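Local atomic coordinates of fusarinine C esterase sidJ (Aspergillus fumigatus, PDB entry 6GUP), a protein that hydrolyses the ester bonds of the siderophore fusarinine C, releasing fusarinine and iron, but leaves triacetylfusarinine C intact. Residues D158-Q163 against G272-K277; L278-S283 against A313-N318. One frame throughout, in Å; residues are numbered along the deposited sequence.

Interaction 1: D158-Q163 against G272-K277; sequences DGAIMQ and GLLRGK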
# COMPACT_ATOMS: atom_id res chain seq x y z
N ASP A 158 12.30 -11.53 -20.17
CA ASP A 158 12.11 -12.70 -21.04
C ASP A 158 10.69 -12.75 -21.62
O ASP A 158 10.44 -13.49 -22.57
CB ASP A 158 12.41 -13.99 -20.29
CG ASP A 158 13.85 -14.06 -19.80
OD1 ASP A 158 14.75 -14.30 -20.63
OD2 ASP A 158 14.07 -13.86 -18.59
N GLY A 159 9.78 -11.98 -21.03
CA GLY A 159 8.41 -11.87 -21.53
C GLY A 159 7.69 -10.66 -20.97
O GLY A 159 8.11 -10.09 -19.96
N ALA A 160 6.61 -10.26 -21.64
CA ALA A 160 5.78 -9.16 -21.19
C ALA A 160 4.32 -9.40 -21.57
O ALA A 160 4.02 -9.71 -22.73
CB ALA A 160 6.27 -7.85 -21.78
N ILE A 161 3.42 -9.26 -20.60
CA ILE A 161 1.98 -9.45 -20.81
C ILE A 161 1.25 -8.18 -20.36
O ILE A 161 1.59 -7.60 -19.33
CB ILE A 161 1.44 -10.68 -20.04
CG1 ILE A 161 2.20 -11.96 -20.45
CG2 ILE A 161 -0.05 -10.87 -20.31
CD1 ILE A 161 2.00 -13.12 -19.50
N MET A 162 0.26 -7.76 -21.14
CA MET A 162 -0.62 -6.65 -20.78
C MET A 162 -2.07 -7.12 -20.85
O MET A 162 -2.56 -7.45 -21.93
CB MET A 162 -0.41 -5.45 -21.70
CG MET A 162 1.03 -4.94 -21.73
SD MET A 162 1.18 -3.24 -22.33
CE MET A 162 0.84 -3.44 -24.07
N GLN A 163 -2.74 -7.16 -19.70
CA GLN A 163 -4.12 -7.63 -19.60
C GLN A 163 -5.05 -6.43 -19.48
O GLN A 163 -4.94 -5.65 -18.54
CB GLN A 163 -4.27 -8.56 -18.40
CG GLN A 163 -5.62 -9.25 -18.29
CD GLN A 163 -6.68 -8.44 -17.56
OE1 GLN A 163 -6.40 -7.81 -16.54
NE2 GLN A 163 -7.90 -8.45 -18.08
N GLY A 272 15.71 -2.50 -26.20
CA GLY A 272 16.33 -3.81 -25.96
C GLY A 272 16.04 -4.44 -24.61
O GLY A 272 16.87 -5.17 -24.08
N LEU A 273 14.86 -4.16 -24.06
CA LEU A 273 14.46 -4.68 -22.74
C LEU A 273 13.38 -5.77 -22.81
O LEU A 273 12.82 -6.15 -21.78
CB LEU A 273 14.00 -3.53 -21.84
CG LEU A 273 15.06 -2.47 -21.51
CD1 LEU A 273 14.42 -1.31 -20.78
CD2 LEU A 273 16.20 -3.06 -20.68
N LEU A 274 13.11 -6.29 -24.01
CA LEU A 274 12.24 -7.45 -24.18
C LEU A 274 12.89 -8.46 -25.12
O LEU A 274 12.76 -8.36 -26.34
CB LEU A 274 10.86 -7.02 -24.72
CG LEU A 274 9.81 -8.11 -24.97
CD1 LEU A 274 9.59 -8.98 -23.75
CD2 LEU A 274 8.49 -7.48 -25.42
N ARG A 275 13.60 -9.43 -24.54
CA ARG A 275 14.13 -10.58 -25.30
C ARG A 275 13.11 -11.73 -25.26
O ARG A 275 13.36 -12.81 -24.72
CB ARG A 275 15.53 -11.00 -24.82
CG ARG A 275 15.70 -11.30 -23.33
CD ARG A 275 16.87 -12.25 -23.11
NE ARG A 275 17.14 -12.47 -21.69
CZ ARG A 275 17.83 -11.66 -20.88
NH1 ARG A 275 18.36 -10.52 -21.33
NH2 ARG A 275 17.99 -11.99 -19.60
N GLY A 276 11.96 -11.47 -25.88
CA GLY A 276 10.83 -12.38 -25.87
C GLY A 276 9.63 -11.74 -26.55
O GLY A 276 9.79 -10.81 -27.35
N LYS A 277 8.43 -12.20 -26.20
CA LYS A 277 7.20 -11.77 -26.87
C LYS A 277 6.36 -10.84 -26.00
O LYS A 277 6.37 -10.94 -24.77
CB LYS A 277 6.35 -12.99 -27.26
CG LYS A 277 7.11 -14.10 -27.98
CD LYS A 277 7.52 -13.71 -29.39
CE LYS A 277 6.48 -14.13 -30.42
NZ LYS A 277 6.58 -13.33 -31.67
O HOH W 1 8.36 -14.39 -24.30
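The carboxylate of Asp158 and the guanidinium of Arg275 meet with their planes turned 70° apart, so the pair is bridged through single atoms and not as a flat, two-pronged couple. Arg275 NE, at the guanidinium edge, gives its hydrogen to Asp158 OD1 over 3.2 Å; OD1 is approached from above the carboxylate plane, and the N-H...O angle of 141° makes the bond a bent one. Arg275 CG sits between the backbone N and the carbonyl carbon (chi1 54°), and from there the chain runs extended to NE, alongside Asp158 and pointing the same way. The other carboxylate oxygen, OD2, is held by the backbone N of Ile117 on the adjoining strand.

Further in, the backbones take over. Ala160 N donates to Lys277 O at 3.2 Å, and the hydroxyl of Tyr348 is hydrogen-bonded to that nitrogen and that oxygen alike. A water links Asp158 O to Lys277 N, 2.9 Å from each, and Gly276 CA-H points at the same carbonyl oxygen, with CA 3.5 Å from Asp158 O. Leu274 adds the apolar part: its CD1 lies 3.8 Å from Gly159 C and 4.0 Å from Ala160 CB, beside Leu133 of helix 125-134.

In this alpha/beta-hydrolase the segment 272-277 thus lies beside residues 158-160 just before the chain enters strand 278-283, the neighbour of 159-163 in the sheet. With Asp158 buried, its charge is probably steadied by Arg275 on one oxygen and a peptide N-H on the other.

Interaction 2: L278-S283 against A313-N318; sequences LMVLFS and AIWDEN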
# COMPACT_ATOMS: atom_id res chain seq x y z
N LEU A 278 5.65 -9.92 -26.65
CA LEU A 278 4.63 -9.09 -25.99
C LEU A 278 3.25 -9.66 -26.30
O LEU A 278 2.82 -9.64 -27.45
CB LEU A 278 4.71 -7.63 -26.48
CG LEU A 278 3.61 -6.68 -25.97
CD1 LEU A 278 3.66 -6.53 -24.45
CD2 LEU A 278 3.73 -5.32 -26.65
N MET A 279 2.57 -10.17 -25.27
CA MET A 279 1.19 -10.65 -25.42
C MET A 279 0.20 -9.68 -24.79
O MET A 279 0.28 -9.38 -23.60
CB MET A 279 1.02 -12.04 -24.79
CG MET A 279 -0.33 -12.68 -25.13
SD MET A 279 -0.44 -14.43 -24.71
CE MET A 279 -0.41 -14.34 -22.92
N VAL A 280 -0.73 -9.18 -25.61
CA VAL A 280 -1.82 -8.33 -25.14
C VAL A 280 -3.11 -9.17 -25.09
O VAL A 280 -3.47 -9.81 -26.07
CB VAL A 280 -2.02 -7.11 -26.06
CG1 VAL A 280 -3.19 -6.25 -25.60
CG2 VAL A 280 -0.75 -6.27 -26.10
N LEU A 281 -3.78 -9.14 -23.93
CA LEU A 281 -5.04 -9.85 -23.73
C LEU A 281 -6.17 -8.86 -23.49
O LEU A 281 -6.37 -8.40 -22.36
CB LEU A 281 -4.92 -10.82 -22.55
CG LEU A 281 -3.87 -11.93 -22.64
CD1 LEU A 281 -3.83 -12.72 -21.34
CD2 LEU A 281 -4.14 -12.86 -23.82
N PHE A 282 -6.89 -8.51 -24.55
CA PHE A 282 -8.08 -7.68 -24.44
C PHE A 282 -9.25 -8.47 -23.87
O PHE A 282 -9.31 -9.69 -24.01
CB PHE A 282 -8.52 -7.09 -25.79
CG PHE A 282 -7.87 -5.78 -26.17
CD1 PHE A 282 -7.22 -4.96 -25.24
CD2 PHE A 282 -7.97 -5.33 -27.48
CE1 PHE A 282 -6.66 -3.75 -25.63
CE2 PHE A 282 -7.41 -4.13 -27.87
CZ PHE A 282 -6.75 -3.34 -26.95
N SER A 283 -10.18 -7.74 -23.26
CA SER A 283 -11.42 -8.31 -22.76
C SER A 283 -12.53 -8.02 -23.78
O SER A 283 -12.76 -6.86 -24.13
CB SER A 283 -11.75 -7.73 -21.39
OG SER A 283 -10.87 -8.24 -20.41
N ALA A 313 9.47 -9.53 -35.09
CA ALA A 313 8.44 -10.47 -34.64
C ALA A 313 8.36 -10.46 -33.11
O ALA A 313 8.39 -11.51 -32.46
CB ALA A 313 8.74 -11.87 -35.17
N ILE A 314 8.25 -9.26 -32.55
CA ILE A 314 8.18 -9.07 -31.10
C ILE A 314 6.78 -9.35 -30.58
O ILE A 314 6.61 -10.03 -29.56
CB ILE A 314 8.63 -7.64 -30.71
CG1 ILE A 314 10.11 -7.44 -31.07
CG2 ILE A 314 8.42 -7.38 -29.21
CD1 ILE A 314 10.56 -6.00 -31.10
N TRP A 315 5.77 -8.82 -31.26
CA TRP A 315 4.37 -9.05 -30.91
C TRP A 315 4.03 -10.54 -30.91
O TRP A 315 4.38 -11.26 -31.85
CB TRP A 315 3.46 -8.32 -31.91
CG TRP A 315 2.00 -8.40 -31.60
CD1 TRP A 315 1.12 -9.34 -32.04
CD2 TRP A 315 1.24 -7.48 -30.81
NE1 TRP A 315 -0.14 -9.08 -31.57
CE2 TRP A 315 -0.10 -7.94 -30.80
CE3 TRP A 315 1.56 -6.32 -30.09
CZ2 TRP A 315 -1.12 -7.28 -30.11
CZ3 TRP A 315 0.54 -5.66 -29.41
CH2 TRP A 315 -0.78 -6.14 -29.42
N ASP A 316 3.37 -10.99 -29.85
CA ASP A 316 2.91 -12.37 -29.76
C ASP A 316 1.63 -12.49 -30.58
O ASP A 316 0.63 -11.83 -30.27
CB ASP A 316 2.64 -12.78 -28.31
CG ASP A 316 2.65 -14.29 -28.11
OD1 ASP A 316 2.22 -15.03 -29.02
OD2 ASP A 316 3.11 -14.75 -27.04
N GLU A 317 1.66 -13.32 -31.62
CA GLU A 317 0.48 -13.57 -32.46
C GLU A 317 -0.71 -14.13 -31.66
O GLU A 317 -1.86 -13.91 -32.04
CB GLU A 317 0.82 -14.50 -33.64
CG GLU A 317 1.11 -15.96 -33.27
CD GLU A 317 1.27 -16.86 -34.49
OE1 GLU A 317 1.14 -18.09 -34.33
OE2 GLU A 317 1.51 -16.34 -35.60
N ASN A 318 -0.42 -14.83 -30.56
CA ASN A 318 -1.45 -15.32 -29.64
C ASN A 318 -2.16 -14.23 -28.81
O ASN A 318 -3.06 -14.54 -28.03
CB ASN A 318 -0.86 -16.39 -28.69
CG ASN A 318 -0.51 -17.68 -29.42
OD1 ASN A 318 -1.20 -18.10 -30.34
ND2 ASN A 318 0.58 -18.31 -28.99
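Val280 and Trp315 meet obliquely, the valine methyl CG2 coming in at a slant to the six-membered ring with 3.3 Å to Trp315 CH2 and 3.6 Å to CZ3. Trp315 has CG anti to its backbone N (chi1 -176°), a torsion that folds the indole back over strand 278-283 although its CB starts out away from it. Leu278 also crosses the indole at a slant, CD2 lying 4.2 Å from Trp315 CE3, so two side chains of alternate strand positions share one ring. Over one face of that ring, offset toward its rim, stands the carbonyl oxygen of Leu278.

Leu278 O accepts a hydrogen bond from Asp316 N at 2.8 Å. Leu278 N in turn donates to Ile314 O over 3.1 Å, and the two bonds make a single beta bridge between Leu278 and Trp315. In the mixed sheet of this alpha/beta-hydrolase the bridge brings the chain after helix 295-307 up to strand 278-283, just ahead of the short strand 320-322, which runs parallel to it. Arg303 of that helix touches the indole, and Leu299 packs on Val280.

Asp316 points its CB toward the strand, 3.9 Å from Met279 CB. Its carboxylate also turns the chain: Asp316 OD1 accepts from Asn318 N at 3.1 Å, from above the carboxylate plane, forming an Asx turn. With chi1 and chi2 both extended (chi1 -170°), Met279 carries SD to 4.2 Å from Asn318 O.

How the interactions relate
The two interactions come in series along the chain: 272-277 ends where 278-283 begins, so interaction 1 closes just before interaction 2 opens, and their centres lie 10 Å apart on the same side of the chain's centre. Both reach one sheet, in which strands 159-163 and 278-283 are parallel neighbours joined by backbone bonds such as Leu281 N to Met162 O. Lys277 couples them directly, its NZ reaching Ala313 O at 2.7 Å. Together they join three neighbouring parallel strands, 159-163, 278-283 and 320-322, the last outermost in this chain, through the loops that lead into the latter two. Beyond the strand ends lie Asp286 and His327, which with Ser123 probably form the catalytic triad.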